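Local atomic coordinates of phosphoribosylaminoimidazole carboxylase, ATPase subunit (Bacillus anthracis, PDB entry 4DLK), a protein that probably uses ATP and bicarbonate to carboxylate aminoimidazole ribonucleotide, giving its N5-carboxy derivative in purine biosynthesis, as a member of the ATP-grasp family. Residues V72-F77 / L94-Q99; K9-I14 / Y32-L37; E76-D81 / E268-P273. All coordinates share one frame; numbering follows the deposited sequence.

Contact 1: V72-F77 / L94-Q99; sequences VVTYEF and LPQGSQ. With ATP (adenosine-5'-triphosphate), chain H; ATP (adenosine-5'-triphosphate), chain G.
Val-73 and Leu-94 bring the two backbones together, their CA atoms 5.2 Å apart, where strand 72-75 passes the type I turn running from Leu-94 to Gly-97. The turn, closed by the bond from Gly-97 N to Leu-94 O, aims the side chain of Gln-96 at the strand. Its CG lies anti to the carbonyl carbon (chi1 -68°) and the chain then extends, carrying the amide to Thr-74 and Tyr-75. Thr-74 OG1 donates to Gln-96 OE1 over 2.6 Å, coming from above the amide plane, 37° out of it. The Tyr-75 ring and the amide are almost parallel, with planes 5° apart, and NE2 of Gln-96 lies obliquely 3.5 Å from CE1 of the ring. Two waters complete the join: one donates hydrogen bonds to Val-73 O and Gln-96 OE1 while accepting one from Gln-96 N; the other links Gln-96 NE2 to Tyr-75 O. At the strand's start the packing is apolar, Val-72 CG2 meeting Pro-95 CD at 3.6 Å and Val-73 CG1 meeting Leu-94 CD1. Helix 288-297 adds His-292, hydrogen-bonded to Thr-74 OG1, and Ile-296, packed against Pro-95 and Gln-96. Gln-96 OE1 thus accepts from Thr-74 OG1 and a water, while NE2 donates to the other water, which holds the amide in one rotation. The edge strand it serves leads directly into Glu-76 and Phe-77 of the nucleotide pocket.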
loop_
_atom_site.group_PDB
_atom_site.type_symbol
_atom_site.label_atom_id
_atom_site.label_comp_id
_atom_site.label_asym_id
_atom_site.label_seq_id
_atom_site.Cartn_x
_atom_site.Cartn_y
_atom_site.Cartn_z
ATOM N N VAL A 72 -3.560 20.524 -6.058
ATOM C CA VAL A 72 -4.476 20.463 -4.928
ATOM C C VAL A 72 -3.644 20.526 -3.645
ATOM O O VAL A 72 -2.514 20.032 -3.603
ATOM C CB VAL A 72 -5.385 19.203 -4.981
ATOM C CG1 VAL A 72 -4.576 17.915 -4.890
ATOM C CG2 VAL A 72 -6.453 19.254 -3.895
ATOM N N VAL A 73 -4.196 21.169 -2.618
ATOM C CA VAL A 73 -3.531 21.276 -1.335
ATOM C C VAL A 73 -4.365 20.610 -0.243
ATOM O O VAL A 73 -5.589 20.755 -0.199
ATOM C CB VAL A 73 -3.243 22.746 -0.944
ATOM C CG1 VAL A 73 -2.577 22.805 0.428
ATOM C CG2 VAL A 73 -2.336 23.405 -1.974
ATOM N N THR A 74 -3.685 19.869 0.623
ATOM C CA THR A 74 -4.303 19.293 1.806
ATOM C C THR A 74 -3.344 19.482 2.992
ATOM O O THR A 74 -2.264 20.057 2.831
ATOM C CB THR A 74 -4.700 17.812 1.564
ATOM O OG1 THR A 74 -5.452 17.326 2.681
ATOM C CG2 THR A 74 -3.476 16.924 1.338
ATOM N N TYR A 75 -3.726 19.003 4.171
ATOM C CA TYR A 75 -2.932 19.217 5.384
ATOM C C TYR A 75 -2.952 17.984 6.301
ATOM O O TYR A 75 -3.893 17.197 6.273
ATOM C CB TYR A 75 -3.475 20.441 6.144
ATOM C CG TYR A 75 -4.921 20.268 6.560
ATOM C CD1 TYR A 75 -5.962 20.732 5.758
ATOM C CD2 TYR A 75 -5.246 19.585 7.733
ATOM C CE1 TYR A 75 -7.289 20.546 6.127
ATOM C CE2 TYR A 75 -6.562 19.388 8.103
ATOM C CZ TYR A 75 -7.578 19.865 7.303
ATOM O OH TYR A 75 -8.881 19.659 7.700
ATOM N N GLU A 76 -1.903 17.817 7.099
ATOM C CA GLU A 76 -1.958 16.951 8.281
ATOM C C GLU A 76 -1.832 17.829 9.526
ATOM O O GLU A 76 -2.261 17.443 10.609
ATOM C CB GLU A 76 -0.845 15.886 8.275
ATOM C CG GLU A 76 0.558 16.466 8.381
ATOM C CD GLU A 76 1.532 15.659 9.220
ATOM O OE1 GLU A 76 1.463 14.404 9.250
ATOM O OE2 GLU A 76 2.415 16.298 9.836
ATOM N N PHE A 77 -1.209 18.994 9.355
ATOM C CA PHE A 77 -1.072 19.989 10.411
ATOM C C PHE A 77 -2.318 20.866 10.390
ATOM O O PHE A 77 -2.613 21.504 9.381
ATOM C CB PHE A 77 0.186 20.830 10.179
ATOM C CG PHE A 77 0.305 22.024 11.096
ATOM C CD1 PHE A 77 -0.066 23.294 10.658
ATOM C CD2 PHE A 77 0.788 21.880 12.391
ATOM C CE1 PHE A 77 0.045 24.395 11.497
ATOM C CE2 PHE A 77 0.902 22.979 13.236
ATOM C CZ PHE A 77 0.537 24.239 12.788
ATOM N N LEU A 94 -8.076 24.223 -2.303
ATOM C CA LEU A 94 -8.194 23.561 -1.011
ATOM C C LEU A 94 -9.631 23.058 -0.854
ATOM O O LEU A 94 -10.449 23.697 -0.179
ATOM C CB LEU A 94 -7.847 24.545 0.112
ATOM C CG LEU A 94 -7.681 24.000 1.532
ATOM C CD1 LEU A 94 -6.228 23.613 1.780
ATOM C CD2 LEU A 94 -8.163 25.015 2.564
ATOM N N PRO A 95 -9.951 21.904 -1.479
ATOM C CA PRO A 95 -11.334 21.417 -1.452
ATOM C C PRO A 95 -11.885 21.147 -0.047
ATOM O O PRO A 95 -13.106 21.186 0.142
ATOM C CB PRO A 95 -11.282 20.124 -2.280
ATOM C CG PRO A 95 -9.842 19.746 -2.349
ATOM C CD PRO A 95 -9.074 21.030 -2.278
ATOM N N GLN A 96 -11.011 20.880 0.922
ATOM C CA GLN A 96 -11.454 20.673 2.306
ATOM C C GLN A 96 -12.047 21.933 2.938
ATOM O O GLN A 96 -12.863 21.845 3.858
ATOM C CB GLN A 96 -10.313 20.161 3.179
ATOM C CG GLN A 96 -9.860 18.752 2.841
ATOM C CD GLN A 96 -8.533 18.432 3.476
ATOM O OE1 GLN A 96 -7.490 18.837 2.978
ATOM N NE2 GLN A 96 -8.563 17.707 4.589
ATOM N N GLY A 97 -11.611 23.097 2.460
ATOM C CA GLY A 97 -12.121 24.378 2.939
ATOM C C GLY A 97 -11.611 24.698 4.327
ATOM O O GLY A 97 -10.791 23.963 4.883
ATOM N N SER A 98 -12.107 25.792 4.896
ATOM C CA SER A 98 -11.621 26.273 6.182
ATOM C C SER A 98 -12.631 26.100 7.312
ATOM O O SER A 98 -12.269 26.192 8.484
ATOM C CB SER A 98 -11.222 27.748 6.074
ATOM O OG SER A 98 -12.359 28.560 5.823
ATOM N N GLN A 99 -13.889 25.848 6.957
ATOM C CA GLN A 99 -14.982 25.879 7.924
ATOM C C GLN A 99 -14.907 24.746 8.949
ATOM O O GLN A 99 -15.066 24.987 10.151
ATOM C CB GLN A 99 -16.339 25.905 7.216
ATOM C CG GLN A 99 -16.593 27.192 6.433
ATOM C CD GLN A 99 -18.061 27.424 6.112
ATOM O OE1 GLN A 99 -18.952 27.001 6.857
ATOM N NE2 GLN A 99 -18.321 28.120 5.006
HETATM P PG ATP H . 8.057 15.323 18.820
HETATM O O1G ATP H . 6.885 16.169 19.243
HETATM O O2G ATP H . 9.373 16.061 18.935
HETATM O O3G ATP H . 8.088 13.931 19.411
HETATM P PB ATP H . 6.733 14.156 16.557
HETATM O O1B ATP H . 7.402 13.108 15.704
HETATM O O2B ATP H . 5.791 13.705 17.640
HETATM O O3B ATP H . 7.869 15.110 17.223
HETATM P PA ATP H . 4.751 16.152 15.939
HETATM O O1A ATP H . 4.483 16.094 17.423
HETATM O O2A ATP H . 3.589 15.929 15.000
HETATM O O3A ATP H . 5.956 15.146 15.537
HETATM O "O5'" ATP H . 5.374 17.595 15.577
HETATM C "C5'" ATP H . 6.570 18.066 16.202
HETATM C "C4'" ATP H . 6.281 19.334 16.996
HETATM O "O4'" ATP H . 5.557 20.279 16.197
HETATM C "C3'" ATP H . 5.420 19.079 18.225
HETATM O "O3'" ATP H . 6.219 18.817 19.384
HETATM C "C2'" ATP H . 4.587 20.338 18.367
HETATM O "O2'" ATP H . 5.242 21.292 19.211
HETATM C "C1'" ATP H . 4.519 20.912 16.960
HETATM N N9 ATP H . 3.179 20.659 16.359
HETATM C C8 ATP H . 2.887 19.737 15.415
HETATM N N7 ATP H . 1.569 19.769 15.081
HETATM C C5 ATP H . 0.990 20.737 15.819
HETATM C C6 ATP H . -0.378 21.306 15.968
HETATM N N6 ATP H . -1.422 20.833 15.240
HETATM N N1 ATP H . -0.550 22.315 16.858
HETATM C C2 ATP H . 0.473 22.799 17.594
HETATM N N3 ATP H . 1.734 22.331 17.509
HETATM C C4 ATP H . 2.055 21.321 16.658
HETATM P PG ATP G . -5.123 10.496 19.263
HETATM O O1G ATP G . -4.035 11.425 19.761
HETATM O O2G ATP G . -5.101 9.113 19.870
HETATM O O3G ATP G . -6.508 11.106 19.209
HETATM P PB ATP G . -4.062 11.273 16.739
HETATM O O1B ATP G . -4.189 10.842 15.292
HETATM O O2B ATP G . -4.566 12.644 17.155
HETATM O O3B ATP G . -4.744 10.184 17.710
HETATM P PA ATP G . -1.269 11.294 16.152
HETATM O O1A ATP G . -1.288 10.186 15.127
HETATM O O2A ATP G . -0.058 11.512 17.028
HETATM O O3A ATP G . -2.519 11.160 17.173
HETATM O "O5'" ATP G . -1.607 12.664 15.400
HETATM C "C5'" ATP G . -0.677 13.248 14.499
HETATM C "C4'" ATP G . -1.206 14.654 14.299
HETATM O "O4'" ATP G . -1.126 15.382 15.526
HETATM C "C3'" ATP G . -0.419 15.423 13.256
HETATM O "O3'" ATP G . -1.396 16.013 12.390
HETATM C "C2'" ATP G . 0.325 16.482 14.046
HETATM O "O2'" ATP G . 0.474 17.686 13.286
HETATM C "C1'" ATP G . -0.592 16.679 15.253
HETATM N N9 ATP G . 0.078 17.257 16.449
HETATM C C8 ATP G . 1.347 17.035 16.863
HETATM N N7 ATP G . 1.619 17.735 17.997
HETATM C C5 ATP G . 0.508 18.420 18.329
HETATM C C6 ATP G . 0.107 19.357 19.410
HETATM N N6 ATP G . 0.986 19.697 20.383
HETATM N N1 ATP G . -1.157 19.852 19.393
HETATM C C2 ATP G . -2.039 19.520 18.426
HETATM N N3 ATP G . -1.741 18.676 17.414
HETATM C C4 ATP G . -0.509 18.103 17.309
HETATM O O HOH W 1 -8.029 20.423 0.828
HETATM O O HOH W 2 -6.628 16.483 6.288
#

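Contact 2: K9-I14 / Y32-L37; sequences KTIGII and YKIAVL
Ile-11 reaches across to Tyr-32 and Ile-34, and its side chain can be followed outward from the strand. CB lies 3.9 Å from Ile-34 CD1. CG1, anti to the carbonyl carbon (chi1 -59°), heads back toward Tyr-32 and comes within 4.0 Å of its CD1. The chain finishes in a CH-pi contact: CD1 sits over one face of the Tyr-32 ring, 4.0 Å from the centroid and displaced toward the rim. Lys-9 O meets the same ring at its edge, while Tyr-32 OH is hydrogen-bonded to Ile-5 O. On the same face of the sheet Ile-13 CD1 touches Ile-34 CG2, and Ala-24 and Ala-27 of helix 18-29 pack against this layer. On the other face the side chains are smaller at the centre: Thr-10 CG2 rests 4.0 Å from Ala-35 CB, beside Gly-12, with Leu-66 of helix 60-68 touching Ala-35 and Ile-14. Between these two layers the strands run parallel, their axes 23° apart, paired Thr-10 with Lys-33 through Ile-14 with Leu-37. Five backbone bonds join them, including Ile-11 N to Lys-33 O at 2.9 Å and Ile-13 N to Ala-35 O at 2.8 Å. Connected through helix 18-29, the strands form a beta-alpha-beta crossover of the Rossmann-like preATP-grasp domain. Main-chain bonds satisfy the amides that face each other between the strands, while aliphatic and aromatic groups seal the sheet against its helices.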
loop_
_atom_site.group_PDB
_atom_site.type_symbol
_atom_site.label_atom_id
_atom_site.label_comp_id
_atom_site.label_asym_id
_atom_site.label_seq_id
_atom_site.Cartn_x
_atom_site.Cartn_y
_atom_site.Cartn_z
ATOM N N LYS A 9 -0.776 14.884 -11.602
ATOM C CA LYS A 9 -0.734 16.215 -10.972
ATOM C C LYS A 9 -0.005 16.166 -9.624
ATOM O O LYS A 9 0.289 15.077 -9.111
ATOM C CB LYS A 9 -2.150 16.774 -10.786
ATOM C CG LYS A 9 -2.935 17.038 -12.072
ATOM C CD LYS A 9 -2.229 18.020 -12.997
ATOM C CE LYS A 9 -3.196 18.637 -13.998
ATOM N NZ LYS A 9 -3.851 17.611 -14.854
ATOM N N THR A 10 0.288 17.339 -9.059
ATOM C CA THR A 10 0.957 17.440 -7.757
ATOM C C THR A 10 -0.002 17.713 -6.597
ATOM O O THR A 10 -0.799 18.655 -6.631
ATOM C CB THR A 10 2.079 18.509 -7.759
ATOM O OG1 THR A 10 3.014 18.225 -8.804
ATOM C CG2 THR A 10 2.824 18.523 -6.419
ATOM N N ILE A 11 0.094 16.878 -5.567
ATOM C CA ILE A 11 -0.618 17.087 -4.307
ATOM C C ILE A 11 0.343 17.715 -3.298
ATOM O O ILE A 11 1.417 17.163 -3.001
ATOM C CB ILE A 11 -1.188 15.757 -3.749
ATOM C CG1 ILE A 11 -2.162 15.128 -4.760
ATOM C CG2 ILE A 11 -1.863 15.974 -2.401
ATOM C CD1 ILE A 11 -2.631 13.732 -4.388
ATOM N N GLY A 12 -0.039 18.888 -2.798
ATOM C CA GLY A 12 0.745 19.596 -1.798
ATOM C C GLY A 12 0.211 19.301 -0.416
ATOM O O GLY A 12 -0.992 19.330 -0.194
ATOM N N ILE A 13 1.108 19.021 0.518
ATOM C CA ILE A 13 0.709 18.657 1.870
ATOM C C ILE A 13 1.353 19.608 2.877
ATOM O O ILE A 13 2.584 19.764 2.895
ATOM C CB ILE A 13 1.092 17.194 2.215
ATOM C CG1 ILE A 13 0.476 16.216 1.203
ATOM C CG2 ILE A 13 0.645 16.849 3.638
ATOM C CD1 ILE A 13 0.995 14.784 1.292
ATOM N N ILE A 14 0.512 20.240 3.696
ATOM C CA ILE A 14 0.970 21.068 4.808
ATOM C C ILE A 14 1.153 20.186 6.039
ATOM O O ILE A 14 0.185 19.717 6.630
ATOM C CB ILE A 14 0.024 22.270 5.091
ATOM C CG1 ILE A 14 -0.086 23.170 3.849
ATOM C CG2 ILE A 14 0.537 23.098 6.267
ATOM C CD1 ILE A 14 -1.277 24.107 3.858
ATOM N N TYR A 32 0.521 10.123 -8.555
ATOM C CA TYR A 32 0.580 11.541 -8.196
ATOM C C TYR A 32 1.992 11.941 -7.814
ATOM O O TYR A 32 2.754 11.121 -7.314
ATOM C CB TYR A 32 -0.363 11.860 -7.029
ATOM C CG TYR A 32 -1.814 11.844 -7.434
ATOM C CD1 TYR A 32 -2.394 12.946 -8.068
ATOM C CD2 TYR A 32 -2.604 10.715 -7.212
ATOM C CE1 TYR A 32 -3.724 12.931 -8.448
ATOM C CE2 TYR A 32 -3.937 10.688 -7.596
ATOM C CZ TYR A 32 -4.489 11.799 -8.213
ATOM O OH TYR A 32 -5.812 11.776 -8.593
ATOM N N LYS A 33 2.329 13.204 -8.058
ATOM C CA LYS A 33 3.539 13.810 -7.501
ATOM C C LYS A 33 3.192 14.454 -6.158
ATOM O O LYS A 33 2.036 14.788 -5.909
ATOM C CB LYS A 33 4.109 14.854 -8.456
ATOM C CG LYS A 33 4.577 14.298 -9.798
ATOM C CD LYS A 33 5.520 15.298 -10.463
ATOM C CE LYS A 33 6.882 15.279 -9.780
ATOM N NZ LYS A 33 7.577 16.605 -9.789
ATOM N N ILE A 34 4.187 14.615 -5.292
ATOM C CA ILE A 34 3.941 15.125 -3.944
ATOM C C ILE A 34 4.883 16.275 -3.609
ATOM O O ILE A 34 6.096 16.161 -3.789
ATOM C CB ILE A 34 4.081 14.008 -2.873
ATOM C CG1 ILE A 34 3.085 12.852 -3.118
ATOM C CG2 ILE A 34 3.971 14.575 -1.456
ATOM C CD1 ILE A 34 1.625 13.197 -2.890
ATOM N N ALA A 35 4.312 17.386 -3.141
ATOM C CA ALA A 35 5.097 18.447 -2.510
ATOM C C ALA A 35 4.701 18.570 -1.042
ATOM O O ALA A 35 3.542 18.358 -0.677
ATOM C CB ALA A 35 4.919 19.770 -3.241
ATOM N N VAL A 36 5.670 18.890 -0.193
ATOM C CA VAL A 36 5.411 19.007 1.234
ATOM C C VAL A 36 6.073 20.240 1.852
ATOM O O VAL A 36 7.213 20.590 1.516
ATOM C CB VAL A 36 5.814 17.722 1.998
ATOM C CG1 VAL A 36 7.315 17.450 1.896
ATOM C CG2 VAL A 36 5.372 17.789 3.455
ATOM N N LEU A 37 5.339 20.885 2.755
ATOM C CA LEU A 37 5.873 21.945 3.604
ATOM C C LEU A 37 5.942 21.444 5.047
ATOM O O LEU A 37 4.969 20.912 5.572
ATOM C CB LEU A 37 4.998 23.198 3.507
ATOM C CG LEU A 37 5.410 24.444 4.301
ATOM C CD1 LEU A 37 4.926 25.704 3.593
ATOM C CD2 LEU A 37 4.875 24.385 5.728
#

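Contact 3: E76-D81 / E268-P273; sequences EFENID and ELAPRP. With CA (calcium ion), chain C; CA (calcium ion), chain D; ATP (adenosine-5'-triphosphate), chain G; ATP (adenosine-5'-triphosphate), chain H.
Glu-78 and Arg-272 supply the ionic part of this contact, a salt bridge in which Arg-272 NE donates to Glu-78 OE2 over 2.7 Å at 172°. The oxygen lies in the guanidinium plane, yet the bond reaches it from far above the carboxylate plane, the two planes being 89° apart. Hydrogen bonds use the guanidinium's remaining nitrogens: NH2 of Arg-272 gives to O2B of one ATP at 2.8 Å, and NH1 to O1B of that nucleotide and to Pro-273 O. Van der Waals contacts fill in around them. Ala-270 CB lies beneath one guanidinium face and ATP C4' above the other, while Pro-271 CD approaches Glu-78 OE1 at 3.2 Å. A second ATP meets the edge of the Phe-77 ring. Metal coordination marks the start of 268-273, where Glu-268 OE2 bridges two calcium ions, at 2.3 and 2.4 Å; OE1 also binds the first, and the second holds O3G of the nucleotide gripped by Arg-272. Glu-255 is a further calcium ligand. Glu-78 is thus placed to act as a second-shell residue that orients Arg-272, whose positive charge would partly offset the negative charge of the beta-phosphate where the preATP-grasp and ATP-grasp domains meet.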
loop_
_atom_site.group_PDB
_atom_site.type_symbol
_atom_site.label_atom_id
_atom_site.label_comp_id
_atom_site.label_asym_id
_atom_site.label_seq_id
_atom_site.Cartn_x
_atom_site.Cartn_y
_atom_site.Cartn_z
ATOM N N GLU A 76 -1.903 17.817 7.099
ATOM C CA GLU A 76 -1.958 16.951 8.281
ATOM C C GLU A 76 -1.832 17.829 9.526
ATOM O O GLU A 76 -2.261 17.443 10.609
ATOM C CB GLU A 76 -0.845 15.886 8.275
ATOM C CG GLU A 76 0.558 16.466 8.381
ATOM C CD GLU A 76 1.532 15.659 9.220
ATOM O OE1 GLU A 76 1.463 14.404 9.250
ATOM O OE2 GLU A 76 2.415 16.298 9.836
ATOM N N PHE A 77 -1.209 18.994 9.355
ATOM C CA PHE A 77 -1.072 19.989 10.411
ATOM C C PHE A 77 -2.318 20.866 10.390
ATOM O O PHE A 77 -2.613 21.504 9.381
ATOM C CB PHE A 77 0.186 20.830 10.179
ATOM C CG PHE A 77 0.305 22.024 11.096
ATOM C CD1 PHE A 77 -0.066 23.294 10.658
ATOM C CD2 PHE A 77 0.788 21.880 12.391
ATOM C CE1 PHE A 77 0.045 24.395 11.497
ATOM C CE2 PHE A 77 0.902 22.979 13.236
ATOM C CZ PHE A 77 0.537 24.239 12.788
ATOM N N GLU A 78 -3.033 20.897 11.511
ATOM C CA GLU A 78 -4.355 21.521 11.577
ATOM C C GLU A 78 -4.338 22.981 12.021
ATOM O O GLU A 78 -5.287 23.719 11.749
ATOM C CB GLU A 78 -5.262 20.729 12.522
ATOM C CG GLU A 78 -5.594 19.328 12.042
ATOM C CD GLU A 78 -5.829 18.376 13.195
ATOM O OE1 GLU A 78 -6.999 18.124 13.528
ATOM O OE2 GLU A 78 -4.840 17.891 13.785
ATOM N N ASN A 79 -3.269 23.393 12.697
ATOM C CA ASN A 79 -3.219 24.706 13.336
ATOM C C ASN A 79 -2.810 25.828 12.380
ATOM O O ASN A 79 -2.041 26.714 12.746
ATOM C CB ASN A 79 -2.294 24.661 14.565
ATOM C CG ASN A 79 -2.600 25.753 15.575
ATOM O OD1 ASN A 79 -3.652 26.384 15.529
ATOM N ND2 ASN A 79 -1.669 25.979 16.502
ATOM N N ILE A 80 -3.314 25.770 11.149
ATOM C CA ILE A 80 -3.083 26.821 10.160
ATOM C C ILE A 80 -3.938 28.044 10.523
ATOM O O ILE A 80 -5.131 27.917 10.780
ATOM C CB ILE A 80 -3.423 26.331 8.729
ATOM C CG1 ILE A 80 -2.731 24.992 8.440
ATOM C CG2 ILE A 80 -3.012 27.369 7.687
ATOM C CD1 ILE A 80 -3.330 24.209 7.288
ATOM N N ASP A 81 -3.337 29.227 10.555
ATOM C CA ASP A 81 -4.101 30.409 10.956
ATOM C C ASP A 81 -5.073 30.914 9.874
ATOM O O ASP A 81 -5.042 30.470 8.719
ATOM C CB ASP A 81 -3.198 31.528 11.497
ATOM C CG ASP A 81 -2.217 32.056 10.469
ATOM O OD1 ASP A 81 -1.107 32.458 10.881
ATOM O OD2 ASP A 81 -2.544 32.091 9.263
ATOM N N GLU A 268 -14.554 13.917 20.446
ATOM C CA GLU A 268 -13.928 14.932 19.604
ATOM C C GLU A 268 -13.801 14.502 18.142
ATOM O O GLU A 268 -14.031 13.340 17.791
ATOM C CB GLU A 268 -12.572 15.397 20.173
ATOM C CG GLU A 268 -11.659 14.287 20.666
ATOM C CD GLU A 268 -10.271 14.789 21.036
ATOM O OE1 GLU A 268 -10.126 15.933 21.516
ATOM O OE2 GLU A 268 -9.300 14.035 20.848
ATOM N N LEU A 269 -13.441 15.465 17.301
ATOM C CA LEU A 269 -13.324 15.260 15.863
ATOM C C LEU A 269 -11.931 15.614 15.378
ATOM O O LEU A 269 -11.317 16.547 15.880
ATOM C CB LEU A 269 -14.335 16.141 15.126
ATOM C CG LEU A 269 -15.804 16.000 15.529
ATOM C CD1 LEU A 269 -16.649 17.041 14.810
ATOM C CD2 LEU A 269 -16.298 14.591 15.234
ATOM N N ALA A 270 -11.445 14.884 14.381
ATOM C CA ALA A 270 -10.218 15.276 13.697
ATOM C C ALA A 270 -10.445 15.297 12.181
ATOM O O ALA A 270 -10.773 14.262 11.592
ATOM C CB ALA A 270 -9.067 14.348 14.084
ATOM N N PRO A 271 -10.289 16.478 11.544
ATOM C CA PRO A 271 -10.499 16.625 10.100
ATOM C C PRO A 271 -9.268 16.209 9.274
ATOM O O PRO A 271 -8.714 17.014 8.518
ATOM C CB PRO A 271 -10.786 18.126 9.950
ATOM C CG PRO A 271 -9.965 18.747 11.030
ATOM C CD PRO A 271 -9.930 17.766 12.173
ATOM N N ARG A 272 -8.867 14.947 9.426
ATOM C CA ARG A 272 -7.650 14.394 8.827
ATOM C C ARG A 272 -7.618 12.886 9.095
ATOM O O ARG A 272 -8.336 12.399 9.971
ATOM C CB ARG A 272 -6.392 15.030 9.454
ATOM C CG ARG A 272 -6.359 14.954 10.979
ATOM C CD ARG A 272 -4.951 15.155 11.529
ATOM N NE ARG A 272 -4.937 15.302 12.986
ATOM C CZ ARG A 272 -4.923 14.290 13.851
ATOM N NH1 ARG A 272 -4.943 13.030 13.418
ATOM N NH2 ARG A 272 -4.898 14.538 15.156
ATOM N N PRO A 273 -6.766 12.145 8.367
ATOM C CA PRO A 273 -6.504 10.779 8.804
ATOM C C PRO A 273 -6.010 10.797 10.247
ATOM O O PRO A 273 -5.420 11.789 10.692
ATOM C CB PRO A 273 -5.405 10.314 7.848
ATOM C CG PRO A 273 -5.672 11.087 6.600
ATOM C CD PRO A 273 -6.109 12.448 7.082
HETATM CA CA CA C . -7.496 15.499 21.129
HETATM CA CA CA D . -8.219 11.899 20.626
HETATM P PG ATP G . -5.123 10.496 19.263
HETATM O O1G ATP G . -4.035 11.425 19.761
HETATM O O2G ATP G . -5.101 9.113 19.870
HETATM O O3G ATP G . -6.508 11.106 19.209
HETATM P PB ATP G . -4.062 11.273 16.739
HETATM O O1B ATP G . -4.189 10.842 15.292
HETATM O O2B ATP G . -4.566 12.644 17.155
HETATM O O3B ATP G . -4.744 10.184 17.710
HETATM P PA ATP G . -1.269 11.294 16.152
HETATM O O1A ATP G . -1.288 10.186 15.127
HETATM O O2A ATP G . -0.058 11.512 17.028
HETATM O O3A ATP G . -2.519 11.160 17.173
HETATM O "O5'" ATP G . -1.607 12.664 15.400
HETATM C "C5'" ATP G . -0.677 13.248 14.499
HETATM C "C4'" ATP G . -1.206 14.654 14.299
HETATM O "O4'" ATP G . -1.126 15.382 15.526
HETATM C "C3'" ATP G . -0.419 15.423 13.256
HETATM O "O3'" ATP G . -1.396 16.013 12.390
HETATM C "C2'" ATP G . 0.325 16.482 14.046
HETATM O "O2'" ATP G . 0.474 17.686 13.286
HETATM C "C1'" ATP G . -0.592 16.679 15.253
HETATM N N9 ATP G . 0.078 17.257 16.449
HETATM C C8 ATP G . 1.347 17.035 16.863
HETATM N N7 ATP G . 1.619 17.735 17.997
HETATM C C5 ATP G . 0.508 18.420 18.329
HETATM C C6 ATP G . 0.107 19.357 19.410
HETATM N N6 ATP G . 0.986 19.697 20.383
HETATM N N1 ATP G . -1.157 19.852 19.393
HETATM C C2 ATP G . -2.039 19.520 18.426
HETATM N N3 ATP G . -1.741 18.676 17.414
HETATM C C4 ATP G . -0.509 18.103 17.309
HETATM P PG ATP H . 8.057 15.323 18.820
HETATM O O1G ATP H . 6.885 16.169 19.243
HETATM O O2G ATP H . 9.373 16.061 18.935
HETATM O O3G ATP H . 8.088 13.931 19.411
HETATM P PB ATP H . 6.733 14.156 16.557
HETATM O O1B ATP H . 7.402 13.108 15.704
HETATM O O2B ATP H . 5.791 13.705 17.640
HETATM O O3B ATP H . 7.869 15.110 17.223
HETATM P PA ATP H . 4.751 16.152 15.939
HETATM O O1A ATP H . 4.483 16.094 17.423
HETATM O O2A ATP H . 3.589 15.929 15.000
HETATM O O3A ATP H . 5.956 15.146 15.537
HETATM O "O5'" ATP H . 5.374 17.595 15.577
HETATM C "C5'" ATP H . 6.570 18.066 16.202
HETATM C "C4'" ATP H . 6.281 19.334 16.996
HETATM O "O4'" ATP H . 5.557 20.279 16.197
HETATM C "C3'" ATP H . 5.420 19.079 18.225
HETATM O "O3'" ATP H . 6.219 18.817 19.384
HETATM C "C2'" ATP H . 4.587 20.338 18.367
HETATM O "O2'" ATP H . 5.242 21.292 19.211
HETATM C "C1'" ATP H . 4.519 20.912 16.960
HETATM N N9 ATP H . 3.179 20.659 16.359
HETATM C C8 ATP H . 2.887 19.737 15.415
HETATM N N7 ATP H . 1.569 19.769 15.081
HETATM C C5 ATP H . 0.990 20.737 15.819
HETATM C C6 ATP H . -0.378 21.306 15.968
HETATM N N6 ATP H . -1.422 20.833 15.240
HETATM N N1 ATP H . -0.550 22.315 16.858
HETATM C C2 ATP H . 0.473 22.799 17.594
HETATM N N3 ATP H . 1.734 22.331 17.509
HETATM C C4 ATP H . 2.055 21.321 16.658
HETATM O O HOH W 3 -7.506 17.875 21.356
HETATM O O HOH W 4 -5.250 15.735 20.657
HETATM O O HOH W 5 -7.982 16.307 18.972
HETATM O O HOH W 6 -9.954 11.425 22.383
HETATM O O HOH W 7 -7.533 10.124 22.287
#

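How the contacts relate
All three contacts are buried, but they lie progressively nearer the centre of the chain: contact 2 is centred about 20 Å from it, contact 1 about 15 Å and contact 3 about 8 Å. The exposed Lys-9 puts contact 2 partly at the surface. Contacts 1 and 2 share one parallel sheet, in which strands 10-14 and 72-75 are neighbours joined by Val-72 O and Gly-12 N at 2.8 Å. Contacts 1 and 3 have Glu-76 and Phe-77 in common, and Tyr-75 OH weakly hydrogen-bonds Pro-271 O. The chemistry changes along this path, from main-chain pairing and aliphatic packing in contact 2, through a hydrated amide in contact 1, to charges, phosphate and calcium in contact 3.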